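Local coordinates for putative glutathione-regulated potassium-efflux system protein KefB (Vibrio parahaemolyticus RIMD 2210633, PDB 3C85) that probably works as a potassium-efflux antiporter of the CPA2 family, of which this chain is the nucleotide-binding TrkA-N domain, at residues E74-Q77 / Q78-E82; H170-Q174 / L175-F179. All coordinates share one frame; numbering follows the deposited sequence.

Contact 1: residues E74-Q77 / Q78-E82; sequences EAAQ and QHRSE
Four successive backbone hydrogen bonds join Q78, H79, R80 and S81 to E74, A75, A76 and Q77, each N-H reaching the carbonyl four residues earlier. The bond from H79 N to A75 O is 2.9 Å long and the straightest, with an N-H...O angle of 170°; the bond from S81 N to Q77 O is the most bent of the four. At the C-terminal end the carbonyl of Q78 is gripped twice. S81 OG lies 2.7 Å from Q78 O, in the carbonyl plane and on a lone pair, and E82 N also donates to Q78 O. Near it, Q78 NE2 donates to E82 OE2 from the anti side and well out of the carboxylate plane; the modelled separation is very short, so its exact length is uncertain. The Q78 chain bends about its CB-CG bond (chi2 62°), which brings its amide round to E82, whose OE1 forms a salt bridge with R84.

R80 runs back along the helix. Its chain folds at chi3 (-61°) and lays one guanidinium face over A76 O and Q77 CA, the latter 3.5 Å above the plane. R80 NH1 approaches A76 CB to 3.6 Å and donates to V86 O, so the group is tied to strand 86-88 as well as packed on its own helix. The H79 ring meets A75 O obliquely, with CD2 3.2 Å from that oxygen, while H79 NE2 bonds to M47 O. A76 and H79 both rest on V86.

This i to i+4 pattern belongs to helix 73-81 of the beta-alpha-beta unit between strands 66-70 and 86-88. A75 lies close to E70 and R72, which bind AMP in this protein, although none is bound in this chain, in keeping with the Rossmann-type fold of the TrkA-N domain.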
loop_
_atom_site.group_PDB
_atom_site.type_symbol
_atom_site.label_atom_id
_atom_site.label_comp_id
_atom_site.label_asym_id
_atom_site.label_seq_id
_atom_site.Cartn_x
_atom_site.Cartn_y
_atom_site.Cartn_z
ATOM N N GLU A 74 12.207 0.697 -21.472
ATOM C CA GLU A 74 12.867 -0.525 -20.992
ATOM C C GLU A 74 11.991 -1.228 -19.934
ATOM O O GLU A 74 11.883 -2.462 -19.942
ATOM C CB GLU A 74 14.333 -0.289 -20.541
ATOM C CG GLU A 74 14.523 0.218 -19.110
ATOM C CD GLU A 74 14.422 -0.899 -18.023
ATOM O OE1 GLU A 74 14.851 -2.055 -18.274
ATOM O OE2 GLU A 74 13.921 -0.607 -16.912
ATOM N N ALA A 75 11.309 -0.453 -19.072
ATOM C CA ALA A 75 10.384 -1.058 -18.092
ATOM C C ALA A 75 9.191 -1.706 -18.783
ATOM O O ALA A 75 8.700 -2.754 -18.341
ATOM C CB ALA A 75 9.904 -0.036 -17.048
ATOM N N ALA A 76 8.709 -1.074 -19.852
ATOM C CA ALA A 76 7.569 -1.638 -20.592
ATOM C C ALA A 76 7.973 -2.963 -21.258
ATOM O O ALA A 76 7.230 -3.942 -21.197
ATOM C CB ALA A 76 7.001 -0.639 -21.612
ATOM N N GLN A 77 9.150 -2.992 -21.885
ATOM C CA GLN A 77 9.685 -4.236 -22.453
ATOM C C GLN A 77 9.870 -5.319 -21.383
ATOM O O GLN A 77 9.533 -6.496 -21.600
ATOM C CB GLN A 77 11.026 -3.946 -23.150
ATOM C CG GLN A 77 11.518 -5.052 -24.073
ATOM C CD GLN A 77 12.986 -4.881 -24.442
ATOM O OE1 GLN A 77 13.702 -4.076 -23.833
ATOM N NE2 GLN A 77 13.455 -5.665 -25.413
ATOM N N GLN A 78 10.419 -4.933 -20.228
ATOM C CA GLN A 78 10.587 -5.905 -19.140
ATOM C C GLN A 78 9.218 -6.467 -18.711
ATOM O O GLN A 78 9.073 -7.677 -18.612
ATOM C CB GLN A 78 11.399 -5.302 -17.982
ATOM C CG GLN A 78 11.611 -6.212 -16.786
ATOM C CD GLN A 78 12.386 -7.478 -17.108
ATOM O OE1 GLN A 78 13.312 -7.472 -17.940
ATOM N NE2 GLN A 78 12.020 -8.582 -16.441
ATOM N N HIS A 79 8.202 -5.607 -18.535
ATOM C CA HIS A 79 6.839 -6.098 -18.271
ATOM C C HIS A 79 6.316 -7.074 -19.328
ATOM O O HIS A 79 5.719 -8.113 -18.983
ATOM C CB HIS A 79 5.853 -4.934 -18.160
ATOM C CG HIS A 79 5.882 -4.246 -16.840
ATOM N ND1 HIS A 79 5.672 -4.911 -15.652
ATOM C CD2 HIS A 79 6.031 -2.936 -16.520
ATOM C CE1 HIS A 79 5.732 -4.051 -14.651
ATOM N NE2 HIS A 79 5.931 -2.842 -15.152
ATOM N N ARG A 80 6.516 -6.744 -20.609
ATOM C CA ARG A 80 6.098 -7.679 -21.677
ATOM C C ARG A 80 6.860 -9.034 -21.628
ATOM O O ARG A 80 6.240 -10.085 -21.819
ATOM C CB ARG A 80 6.186 -7.027 -23.064
ATOM C CG ARG A 80 5.209 -5.880 -23.265
ATOM C CD ARG A 80 5.240 -5.356 -24.708
ATOM N NE ARG A 80 6.547 -4.825 -25.101
ATOM C CZ ARG A 80 6.907 -3.547 -24.994
ATOM N NH1 ARG A 80 6.076 -2.649 -24.467
ATOM N NH2 ARG A 80 8.116 -3.168 -25.402
ATOM N N SER A 81 8.153 -9.028 -21.287
ATOM C CA SER A 81 8.909 -10.291 -21.171
ATOM C C SER A 81 8.377 -11.134 -20.019
ATOM O O SER A 81 8.537 -12.356 -20.036
ATOM C CB SER A 81 10.420 -10.057 -20.985
ATOM O OG SER A 81 10.673 -9.652 -19.641
ATOM N N GLU A 82 7.725 -10.474 -19.051
ATOM C CA GLU A 82 7.085 -11.126 -17.912
ATOM C C GLU A 82 5.600 -11.500 -18.179
ATOM O O GLU A 82 4.926 -11.999 -17.294
ATOM C CB GLU A 82 7.243 -10.282 -16.626
ATOM C CG GLU A 82 8.685 -10.215 -16.098
ATOM C CD GLU A 82 8.951 -9.123 -15.028
ATOM O OE1 GLU A 82 8.023 -8.540 -14.428
ATOM O OE2 GLU A 82 10.124 -8.837 -14.781
#

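Contact 2: residues H170-Q174 / L175-F179; sequences HVCKQ and LEPQF
L175 packs on both Q174 and V171 where helix 159-175 ends. Its CD1 packs against V171 CG1 at 3.9 Å, the two side chains crossing obliquely, and its other methyl, CD2, lies 3.8 Å from Q174 CG. Q174 CG stands anti to the backbone N (chi1 -179°) and the chain stays extended beyond it, which runs it alongside L175, pointing the same way. The backbone supports the pairing with V171: L175 N donates to V171 O at 2.8 Å, and L175 CB comes within 3.3 Å of that oxygen.

C172 belongs to the next step. E176 N donates to C172 O at 2.8 Å, but the N-H...O angle falls to 137° and the donor is clearly tilted from the carbonyl plane, as expected where the helix is ending. E176 is the first residue to leave helical geometry, with phi 42°, and the chain then turns into P177. The proline ring comes back over the last turn: its CD is 3.7 Å from C172 O, and its CG makes a looser apolar contact with C172 SG.

The contact closes helix 159-175, which follows strand 155-158 and carries the chain out to the second subunit. There V171 packs on F157, C172 on Y62, and the F179 ring meets Y62 edge-to-face, all of these partners being residues of that subunit.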
loop_
_atom_site.group_PDB
_atom_site.type_symbol
_atom_site.label_atom_id
_atom_site.label_comp_id
_atom_site.label_asym_id
_atom_site.label_seq_id
_atom_site.Cartn_x
_atom_site.Cartn_y
_atom_site.Cartn_z
ATOM N N HIS A 170 -1.170 -9.532 4.033
ATOM C CA HIS A 170 -0.214 -10.496 3.603
ATOM C C HIS A 170 0.613 -11.152 4.691
ATOM O O HIS A 170 0.946 -12.287 4.584
ATOM C CB HIS A 170 0.631 -9.963 2.480
ATOM C CG HIS A 170 -0.157 -9.629 1.251
ATOM N ND1 HIS A 170 -0.016 -8.445 0.574
ATOM C CD2 HIS A 170 -1.100 -10.327 0.585
ATOM C CE1 HIS A 170 -0.827 -8.433 -0.459
ATOM N NE2 HIS A 170 -1.491 -9.565 -0.479
ATOM N N VAL A 171 0.913 -10.406 5.735
ATOM C CA VAL A 171 1.619 -10.970 6.891
ATOM C C VAL A 171 0.732 -12.058 7.488
ATOM O O VAL A 171 1.207 -13.146 7.768
ATOM C CB VAL A 171 1.957 -9.896 7.966
ATOM C CG1 VAL A 171 2.514 -10.495 9.254
ATOM C CG2 VAL A 171 2.958 -8.915 7.423
ATOM N N CYS A 172 -0.549 -11.785 7.676
ATOM C CA CYS A 172 -1.394 -12.779 8.297
ATOM C C CYS A 172 -1.474 -14.007 7.408
ATOM O O CYS A 172 -1.369 -15.150 7.889
ATOM C CB CYS A 172 -2.774 -12.210 8.631
ATOM S SG CYS A 172 -2.657 -10.984 9.891
ATOM N N LYS A 173 -1.595 -13.779 6.102
ATOM C CA LYS A 173 -1.723 -14.904 5.197
ATOM C C LYS A 173 -0.442 -15.741 5.114
ATOM O O LYS A 173 -0.513 -16.958 5.113
ATOM C CB LYS A 173 -2.187 -14.435 3.821
ATOM C CG LYS A 173 -3.578 -13.760 3.843
ATOM C CD LYS A 173 -3.948 -13.219 2.461
ATOM C CE LYS A 173 -5.386 -13.515 2.073
ATOM N NZ LYS A 173 -5.448 -14.521 0.938
ATOM N N GLN A 174 0.713 -15.086 5.023
ATOM C CA GLN A 174 1.986 -15.794 4.984
ATOM C C GLN A 174 2.214 -16.487 6.316
ATOM O O GLN A 174 2.314 -17.717 6.372
ATOM C CB GLN A 174 3.168 -14.850 4.684
ATOM C CG GLN A 174 4.529 -15.582 4.610
ATOM C CD GLN A 174 5.681 -14.706 4.133
ATOM O OE1 GLN A 174 6.838 -14.955 4.462
ATOM N NE2 GLN A 174 5.367 -13.673 3.366
ATOM N N LEU A 175 2.246 -15.688 7.386
ATOM C CA LEU A 175 2.730 -16.143 8.685
ATOM C C LEU A 175 1.718 -16.925 9.533
ATOM O O LEU A 175 2.119 -17.665 10.435
ATOM C CB LEU A 175 3.353 -14.979 9.472
ATOM C CG LEU A 175 4.584 -14.302 8.831
ATOM C CD1 LEU A 175 5.206 -13.312 9.809
ATOM C CD2 LEU A 175 5.644 -15.283 8.255
ATOM N N GLU A 176 0.429 -16.781 9.238
ATOM C CA GLU A 176 -0.656 -17.430 10.004
ATOM C C GLU A 176 -0.377 -17.363 11.521
ATOM O O GLU A 176 -0.215 -18.406 12.181
ATOM C CB GLU A 176 -0.859 -18.901 9.577
ATOM C CG GLU A 176 -1.038 -19.117 8.068
ATOM C CD GLU A 176 -1.017 -20.582 7.671
ATOM O OE1 GLU A 176 -1.911 -21.337 8.120
ATOM O OE2 GLU A 176 -0.091 -20.984 6.914
ATOM N N PRO A 177 -0.278 -16.139 12.069
ATOM C CA PRO A 177 -0.075 -16.031 13.509
ATOM C C PRO A 177 -1.304 -16.561 14.267
ATOM O O PRO A 177 -2.442 -16.452 13.773
ATOM C CB PRO A 177 0.149 -14.528 13.712
ATOM C CG PRO A 177 -0.561 -13.889 12.519
ATOM C CD PRO A 177 -0.359 -14.821 11.402
ATOM N N GLN A 178 -1.068 -17.142 15.439
ATOM C CA GLN A 178 -2.151 -17.698 16.232
ATOM C C GLN A 178 -2.552 -16.734 17.348
ATOM O O GLN A 178 -1.982 -16.764 18.414
ATOM C CB GLN A 178 -1.748 -19.064 16.800
ATOM C CG GLN A 178 -1.576 -20.161 15.714
ATOM C CD GLN A 178 -1.848 -21.571 16.234
ATOM O OE1 GLN A 178 -2.066 -22.495 15.450
ATOM N NE2 GLN A 178 -1.845 -21.737 17.563
ATOM N N PHE A 179 -3.550 -15.891 17.097
ATOM C CA PHE A 179 -3.983 -14.902 18.073
ATOM C C PHE A 179 -5.237 -15.323 18.825
ATOM O O PHE A 179 -6.016 -16.150 18.338
ATOM C CB PHE A 179 -4.323 -13.589 17.385
ATOM C CG PHE A 179 -3.179 -12.948 16.685
ATOM C CD1 PHE A 179 -3.329 -12.550 15.381
ATOM C CD2 PHE A 179 -1.980 -12.713 17.340
ATOM C CE1 PHE A 179 -2.311 -11.911 14.700
ATOM C CE2 PHE A 179 -0.935 -12.092 16.674
ATOM C CZ PHE A 179 -1.109 -11.689 15.332
#

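Along the chain the two contacts come in series, neither nested nor crossed, and each joins residues close in sequence rather than closing a long loop. Strand 42-45 and helix 49-62 come first, then strand 66-70; contact 1 follows on helix 73-81, which leads to the outermost strand 86-88. Strands 108-111, 134-139 and 155-158, with the helices between them, extend the parallel sheet on the other side of strand 42-45. Helix 159-175 follows, and contact 2 ends it and starts the C-terminal tail. The centres of contact 1 and contact 2 are 32 Å apart, and they do not touch. Contact 1 belongs to the nucleotide-binding core, whereas contact 2 lies against the second subunit.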